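Local coordinates for protein peptide methionine sulfoxide reductase MsrA (Treponema denticola ATCC 35405, PDB 5FA9) that probably repairs oxidised proteins by reducing methionine sulfoxide back to methionine, as a fusion of MsrA and MsrB reductase units, at residues Ser199-Ile213 against Gly288-Glu300. The protein carries 2 engineered substitutions. Sequence-based numbering, arbitrary orientation.
Sequences SEYDKFDAEGIYVDI and GAALRFIPYDKME
Ile209 pairs with Ile294 and Val211 with Arg292, each pair exchanging two backbone hydrogen bonds between the antiparallel strands 208-212 and 291-295; Ile294 N meets Ile209 O at 2.9 Å. The ladder is prolonged at both ends, by Tyr296 N to Glu207 O and by Ile213 N to Ala290 O. Tyr201 supplies a side-chain bond from the preceding loop: its OH accepts from Phe293 N at 3.0 Å, nearly straight at 164°, while the ring edge lies against Leu291 O.

Strand 208-212 is central in a three-stranded antiparallel sheet of the MsrB (SelR) part of the fusion, flanked by 218-221 and 291-295, and the loop 199-207 wraps round the Phe293 side chain. Phe293, its CG anti to the backbone N (chi1 177°), sends its ring toward this loop. There the edge of Phe204 meets one face of it in a T-shaped pair, centroids 4.8 Å apart. Phe293 CD1 in turn sits over a face of Tyr210, 3.6 Å from Tyr210 CZ, and Ala206 CB touches Phe293 CZ.

On the other face of the sheet, the side chains of Ile209 and Ile294 lie alongside each other, with Ile209 CG1 against Ile294 CB. Met299, bent at its last torsion (chi3 59°), brings CE to 3.7 Å from Ile209 CG2, beside helix 308-311. Val211 CG1 lies along Arg292, whose guanidinium forms a salt bridge with Glu302.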
# COMPACT_ATOMS: atom_id res chain seq x y z
N SER B 199 1.18 36.35 8.17
CA SER B 199 -0.03 36.06 7.42
C SER B 199 -1.21 35.72 8.33
O SER B 199 -1.03 35.06 9.36
CB SER B 199 0.20 34.92 6.43
OG SER B 199 -0.98 34.62 5.71
N GLU B 200 -2.40 36.16 7.94
CA GLU B 200 -3.61 35.85 8.67
C GLU B 200 -3.96 34.37 8.58
O GLU B 200 -4.69 33.84 9.42
CB GLU B 200 -4.78 36.70 8.15
CG GLU B 200 -5.11 36.44 6.68
CD GLU B 200 -6.25 37.30 6.18
OE1 GLU B 200 -7.35 37.24 6.76
OE2 GLU B 200 -6.05 38.04 5.19
N TYR B 201 -3.42 33.71 7.57
CA TYR B 201 -3.69 32.29 7.33
C TYR B 201 -2.73 31.38 8.09
O TYR B 201 -2.80 30.16 7.96
CB TYR B 201 -3.63 31.99 5.83
CG TYR B 201 -4.70 32.68 5.02
CD1 TYR B 201 -5.93 33.00 5.58
CD2 TYR B 201 -4.48 33.03 3.70
CE1 TYR B 201 -6.91 33.64 4.85
CE2 TYR B 201 -5.45 33.67 2.95
CZ TYR B 201 -6.67 33.97 3.53
OH TYR B 201 -7.64 34.60 2.80
N ASP B 202 -1.83 31.96 8.87
CA ASP B 202 -0.87 31.17 9.64
C ASP B 202 -1.57 30.41 10.76
O ASP B 202 -1.65 29.18 10.73
CB ASP B 202 0.23 32.06 10.21
CG ASP B 202 1.28 31.27 10.98
OD1 ASP B 202 1.66 30.18 10.51
OD2 ASP B 202 1.72 31.75 12.04
N LYS B 203 -2.07 31.14 11.75
CA LYS B 203 -2.88 30.53 12.80
C LYS B 203 -4.35 30.58 12.38
O LYS B 203 -5.08 31.49 12.77
CB LYS B 203 -2.67 31.25 14.13
CG LYS B 203 -1.21 31.44 14.51
CD LYS B 203 -0.48 30.11 14.59
CE LYS B 203 1.00 30.31 14.90
NZ LYS B 203 1.82 29.13 14.52
N PHE B 204 -4.76 29.59 11.60
CA PHE B 204 -6.08 29.60 10.97
C PHE B 204 -6.52 28.17 10.67
O PHE B 204 -5.76 27.39 10.10
CB PHE B 204 -6.04 30.45 9.70
CG PHE B 204 -7.39 30.80 9.15
CD1 PHE B 204 -8.08 31.90 9.63
CD2 PHE B 204 -7.96 30.04 8.15
CE1 PHE B 204 -9.33 32.23 9.13
CE2 PHE B 204 -9.21 30.36 7.64
CZ PHE B 204 -9.89 31.46 8.13
N ASP B 205 -7.75 27.82 11.04
CA ASP B 205 -8.20 26.43 10.96
C ASP B 205 -9.66 26.33 10.51
O ASP B 205 -10.30 25.28 10.67
CB ASP B 205 -8.00 25.74 12.31
CG ASP B 205 -8.13 24.22 12.21
OD1 ASP B 205 -7.71 23.65 11.19
OD2 ASP B 205 -8.66 23.61 13.17
N ALA B 206 -10.21 27.37 9.93
CA ALA B 206 -11.57 27.33 9.46
C ALA B 206 -11.70 26.38 8.29
O ALA B 206 -10.75 26.13 7.61
CB ALA B 206 -12.06 28.72 9.10
N GLU B 207 -12.87 25.83 8.08
CA GLU B 207 -13.10 24.87 7.00
C GLU B 207 -13.36 25.58 5.68
O GLU B 207 -14.14 26.53 5.60
CB GLU B 207 -14.28 23.96 7.33
CG GLU B 207 -14.05 23.06 8.54
CD GLU B 207 -15.21 22.12 8.79
OE1 GLU B 207 -15.09 20.93 8.44
OE2 GLU B 207 -16.24 22.58 9.32
N GLY B 208 -12.68 25.11 4.64
CA GLY B 208 -12.80 25.70 3.32
C GLY B 208 -11.59 25.37 2.47
O GLY B 208 -10.76 24.54 2.84
N ILE B 209 -11.48 26.02 1.31
CA ILE B 209 -10.35 25.79 0.42
C ILE B 209 -9.48 27.04 0.29
O ILE B 209 -9.95 28.16 0.49
CB ILE B 209 -10.82 25.36 -0.99
CG1 ILE B 209 -11.75 26.42 -1.59
CG2 ILE B 209 -11.50 24.01 -0.93
CD1 ILE B 209 -12.16 26.13 -3.02
N TYR B 210 -8.21 26.82 -0.03
CA TYR B 210 -7.29 27.92 -0.29
C TYR B 210 -7.05 28.02 -1.78
O TYR B 210 -6.61 27.06 -2.42
CB TYR B 210 -5.99 27.74 0.48
CG TYR B 210 -6.17 27.83 1.98
CD1 TYR B 210 -6.54 26.71 2.72
CD2 TYR B 210 -5.99 29.03 2.65
CE1 TYR B 210 -6.72 26.79 4.09
CE2 TYR B 210 -6.17 29.12 4.02
CZ TYR B 210 -6.53 28.00 4.73
OH TYR B 210 -6.71 28.08 6.09
N VAL B 211 -7.34 29.19 -2.33
CA VAL B 211 -7.34 29.38 -3.77
C VAL B 211 -6.19 30.27 -4.24
O VAL B 211 -5.69 31.11 -3.49
CB VAL B 211 -8.71 29.99 -4.20
CG1 VAL B 211 -8.55 31.30 -4.96
CG2 VAL B 211 -9.54 28.98 -4.98
N ASP B 212 -5.74 30.06 -5.48
CA ASP B 212 -4.72 30.90 -6.09
C ASP B 212 -5.22 32.34 -6.16
O ASP B 212 -6.25 32.61 -6.79
CB ASP B 212 -4.35 30.38 -7.48
CG ASP B 212 -3.08 31.03 -8.04
OD1 ASP B 212 -2.70 32.12 -7.58
OD2 ASP B 212 -2.47 30.43 -8.95
N ILE B 213 -4.50 33.25 -5.53
CA ILE B 213 -4.92 34.64 -5.45
C ILE B 213 -4.85 35.35 -6.81
O ILE B 213 -5.40 36.43 -6.98
CB ILE B 213 -4.05 35.42 -4.43
CG1 ILE B 213 -4.78 36.68 -3.94
CG2 ILE B 213 -2.69 35.75 -5.01
CD1 ILE B 213 -4.28 37.20 -2.62
N GLY B 288 0.88 32.88 2.75
CA GLY B 288 -0.52 33.23 2.86
C GLY B 288 -0.93 34.29 1.85
O GLY B 288 -2.07 34.31 1.38
N ALA B 289 0.01 35.17 1.51
CA ALA B 289 -0.24 36.24 0.55
C ALA B 289 -0.57 35.70 -0.84
O ALA B 289 -1.18 36.39 -1.66
CB ALA B 289 0.97 37.17 0.48
N ALA B 290 -0.15 34.46 -1.11
CA ALA B 290 -0.40 33.83 -2.40
C ALA B 290 -1.75 33.12 -2.43
O ALA B 290 -2.18 32.61 -3.47
CB ALA B 290 0.71 32.85 -2.73
N LEU B 291 -2.43 33.09 -1.28
CA LEU B 291 -3.68 32.34 -1.17
C LEU B 291 -4.89 33.22 -0.84
O LEU B 291 -4.76 34.26 -0.19
CB LEU B 291 -3.55 31.25 -0.10
CG LEU B 291 -2.39 30.27 -0.28
CD1 LEU B 291 -2.31 29.32 0.91
CD2 LEU B 291 -2.53 29.50 -1.58
N ARG B 292 -6.05 32.79 -1.31
CA ARG B 292 -7.32 33.40 -0.93
C ARG B 292 -8.24 32.33 -0.33
O ARG B 292 -8.60 31.37 -1.00
CB ARG B 292 -7.99 34.05 -2.14
CG ARG B 292 -9.35 34.66 -1.84
CD ARG B 292 -9.92 35.36 -3.07
NE ARG B 292 -11.38 35.34 -3.09
CZ ARG B 292 -12.10 34.62 -3.94
NH1 ARG B 292 -11.50 33.87 -4.85
NH2 ARG B 292 -13.43 34.66 -3.89
N PHE B 293 -8.61 32.51 0.94
CA PHE B 293 -9.43 31.52 1.63
C PHE B 293 -10.91 31.66 1.30
O PHE B 293 -11.46 32.76 1.31
CB PHE B 293 -9.22 31.61 3.14
CG PHE B 293 -10.08 30.66 3.93
CD1 PHE B 293 -9.78 29.31 3.97
CD2 PHE B 293 -11.19 31.12 4.62
CE1 PHE B 293 -10.57 28.43 4.69
CE2 PHE B 293 -11.98 30.25 5.35
CZ PHE B 293 -11.67 28.91 5.38
N ILE B 294 -11.55 30.53 1.02
CA ILE B 294 -12.97 30.50 0.72
C ILE B 294 -13.68 29.52 1.65
O ILE B 294 -13.50 28.31 1.54
CB ILE B 294 -13.24 30.10 -0.74
CG1 ILE B 294 -12.49 31.04 -1.69
CG2 ILE B 294 -14.73 30.10 -1.03
CD1 ILE B 294 -12.83 30.84 -3.14
N PRO B 295 -14.49 30.05 2.58
CA PRO B 295 -15.22 29.25 3.57
C PRO B 295 -16.09 28.17 2.93
O PRO B 295 -16.62 28.39 1.84
CB PRO B 295 -16.08 30.28 4.30
CG PRO B 295 -15.37 31.57 4.11
CD PRO B 295 -14.76 31.49 2.75
N TYR B 296 -16.22 27.03 3.60
CA TYR B 296 -17.01 25.91 3.09
C TYR B 296 -18.45 26.32 2.79
O TYR B 296 -19.03 25.88 1.79
CB TYR B 296 -16.99 24.76 4.10
CG TYR B 296 -17.73 23.52 3.64
CD1 TYR B 296 -17.12 22.60 2.79
CD2 TYR B 296 -19.03 23.26 4.05
CE1 TYR B 296 -17.78 21.46 2.37
CE2 TYR B 296 -19.70 22.13 3.64
CZ TYR B 296 -19.08 21.23 2.80
OH TYR B 296 -19.74 20.10 2.38
N ASP B 297 -19.02 27.15 3.65
CA ASP B 297 -20.40 27.61 3.50
C ASP B 297 -20.60 28.44 2.24
O ASP B 297 -21.69 28.47 1.67
CB ASP B 297 -20.82 28.42 4.73
CG ASP B 297 -20.94 27.57 5.98
OD1 ASP B 297 -20.93 26.33 5.86
OD2 ASP B 297 -21.03 28.15 7.08
N LYS B 298 -19.54 29.12 1.80
CA LYS B 298 -19.64 30.02 0.66
C LYS B 298 -19.05 29.42 -0.61
O LYS B 298 -19.08 30.04 -1.67
CB LYS B 298 -18.93 31.34 0.98
CG LYS B 298 -19.28 31.91 2.35
CD LYS B 298 -19.05 33.41 2.41
CE LYS B 298 -19.39 33.96 3.79
NZ LYS B 298 -18.69 33.20 4.87
N MET B 299 -18.51 28.21 -0.50
CA MET B 299 -17.88 27.54 -1.64
C MET B 299 -18.84 27.30 -2.80
O MET B 299 -18.52 27.59 -3.95
CB MET B 299 -17.27 26.21 -1.20
CG MET B 299 -15.91 26.34 -0.54
SD MET B 299 -15.19 24.74 -0.10
CE MET B 299 -15.13 23.95 -1.71
N GLU B 300 -20.03 26.79 -2.48
CA GLU B 300 -21.01 26.45 -3.50
C GLU B 300 -21.55 27.68 -4.23
O GLU B 300 -21.74 27.65 -5.45
CB GLU B 300 -22.17 25.67 -2.87
CG GLU B 300 -23.01 24.89 -3.87
CD GLU B 300 -23.70 23.69 -3.24
OE1 GLU B 300 -23.70 23.59 -1.99
OE2 GLU B 300 -24.24 22.85 -3.99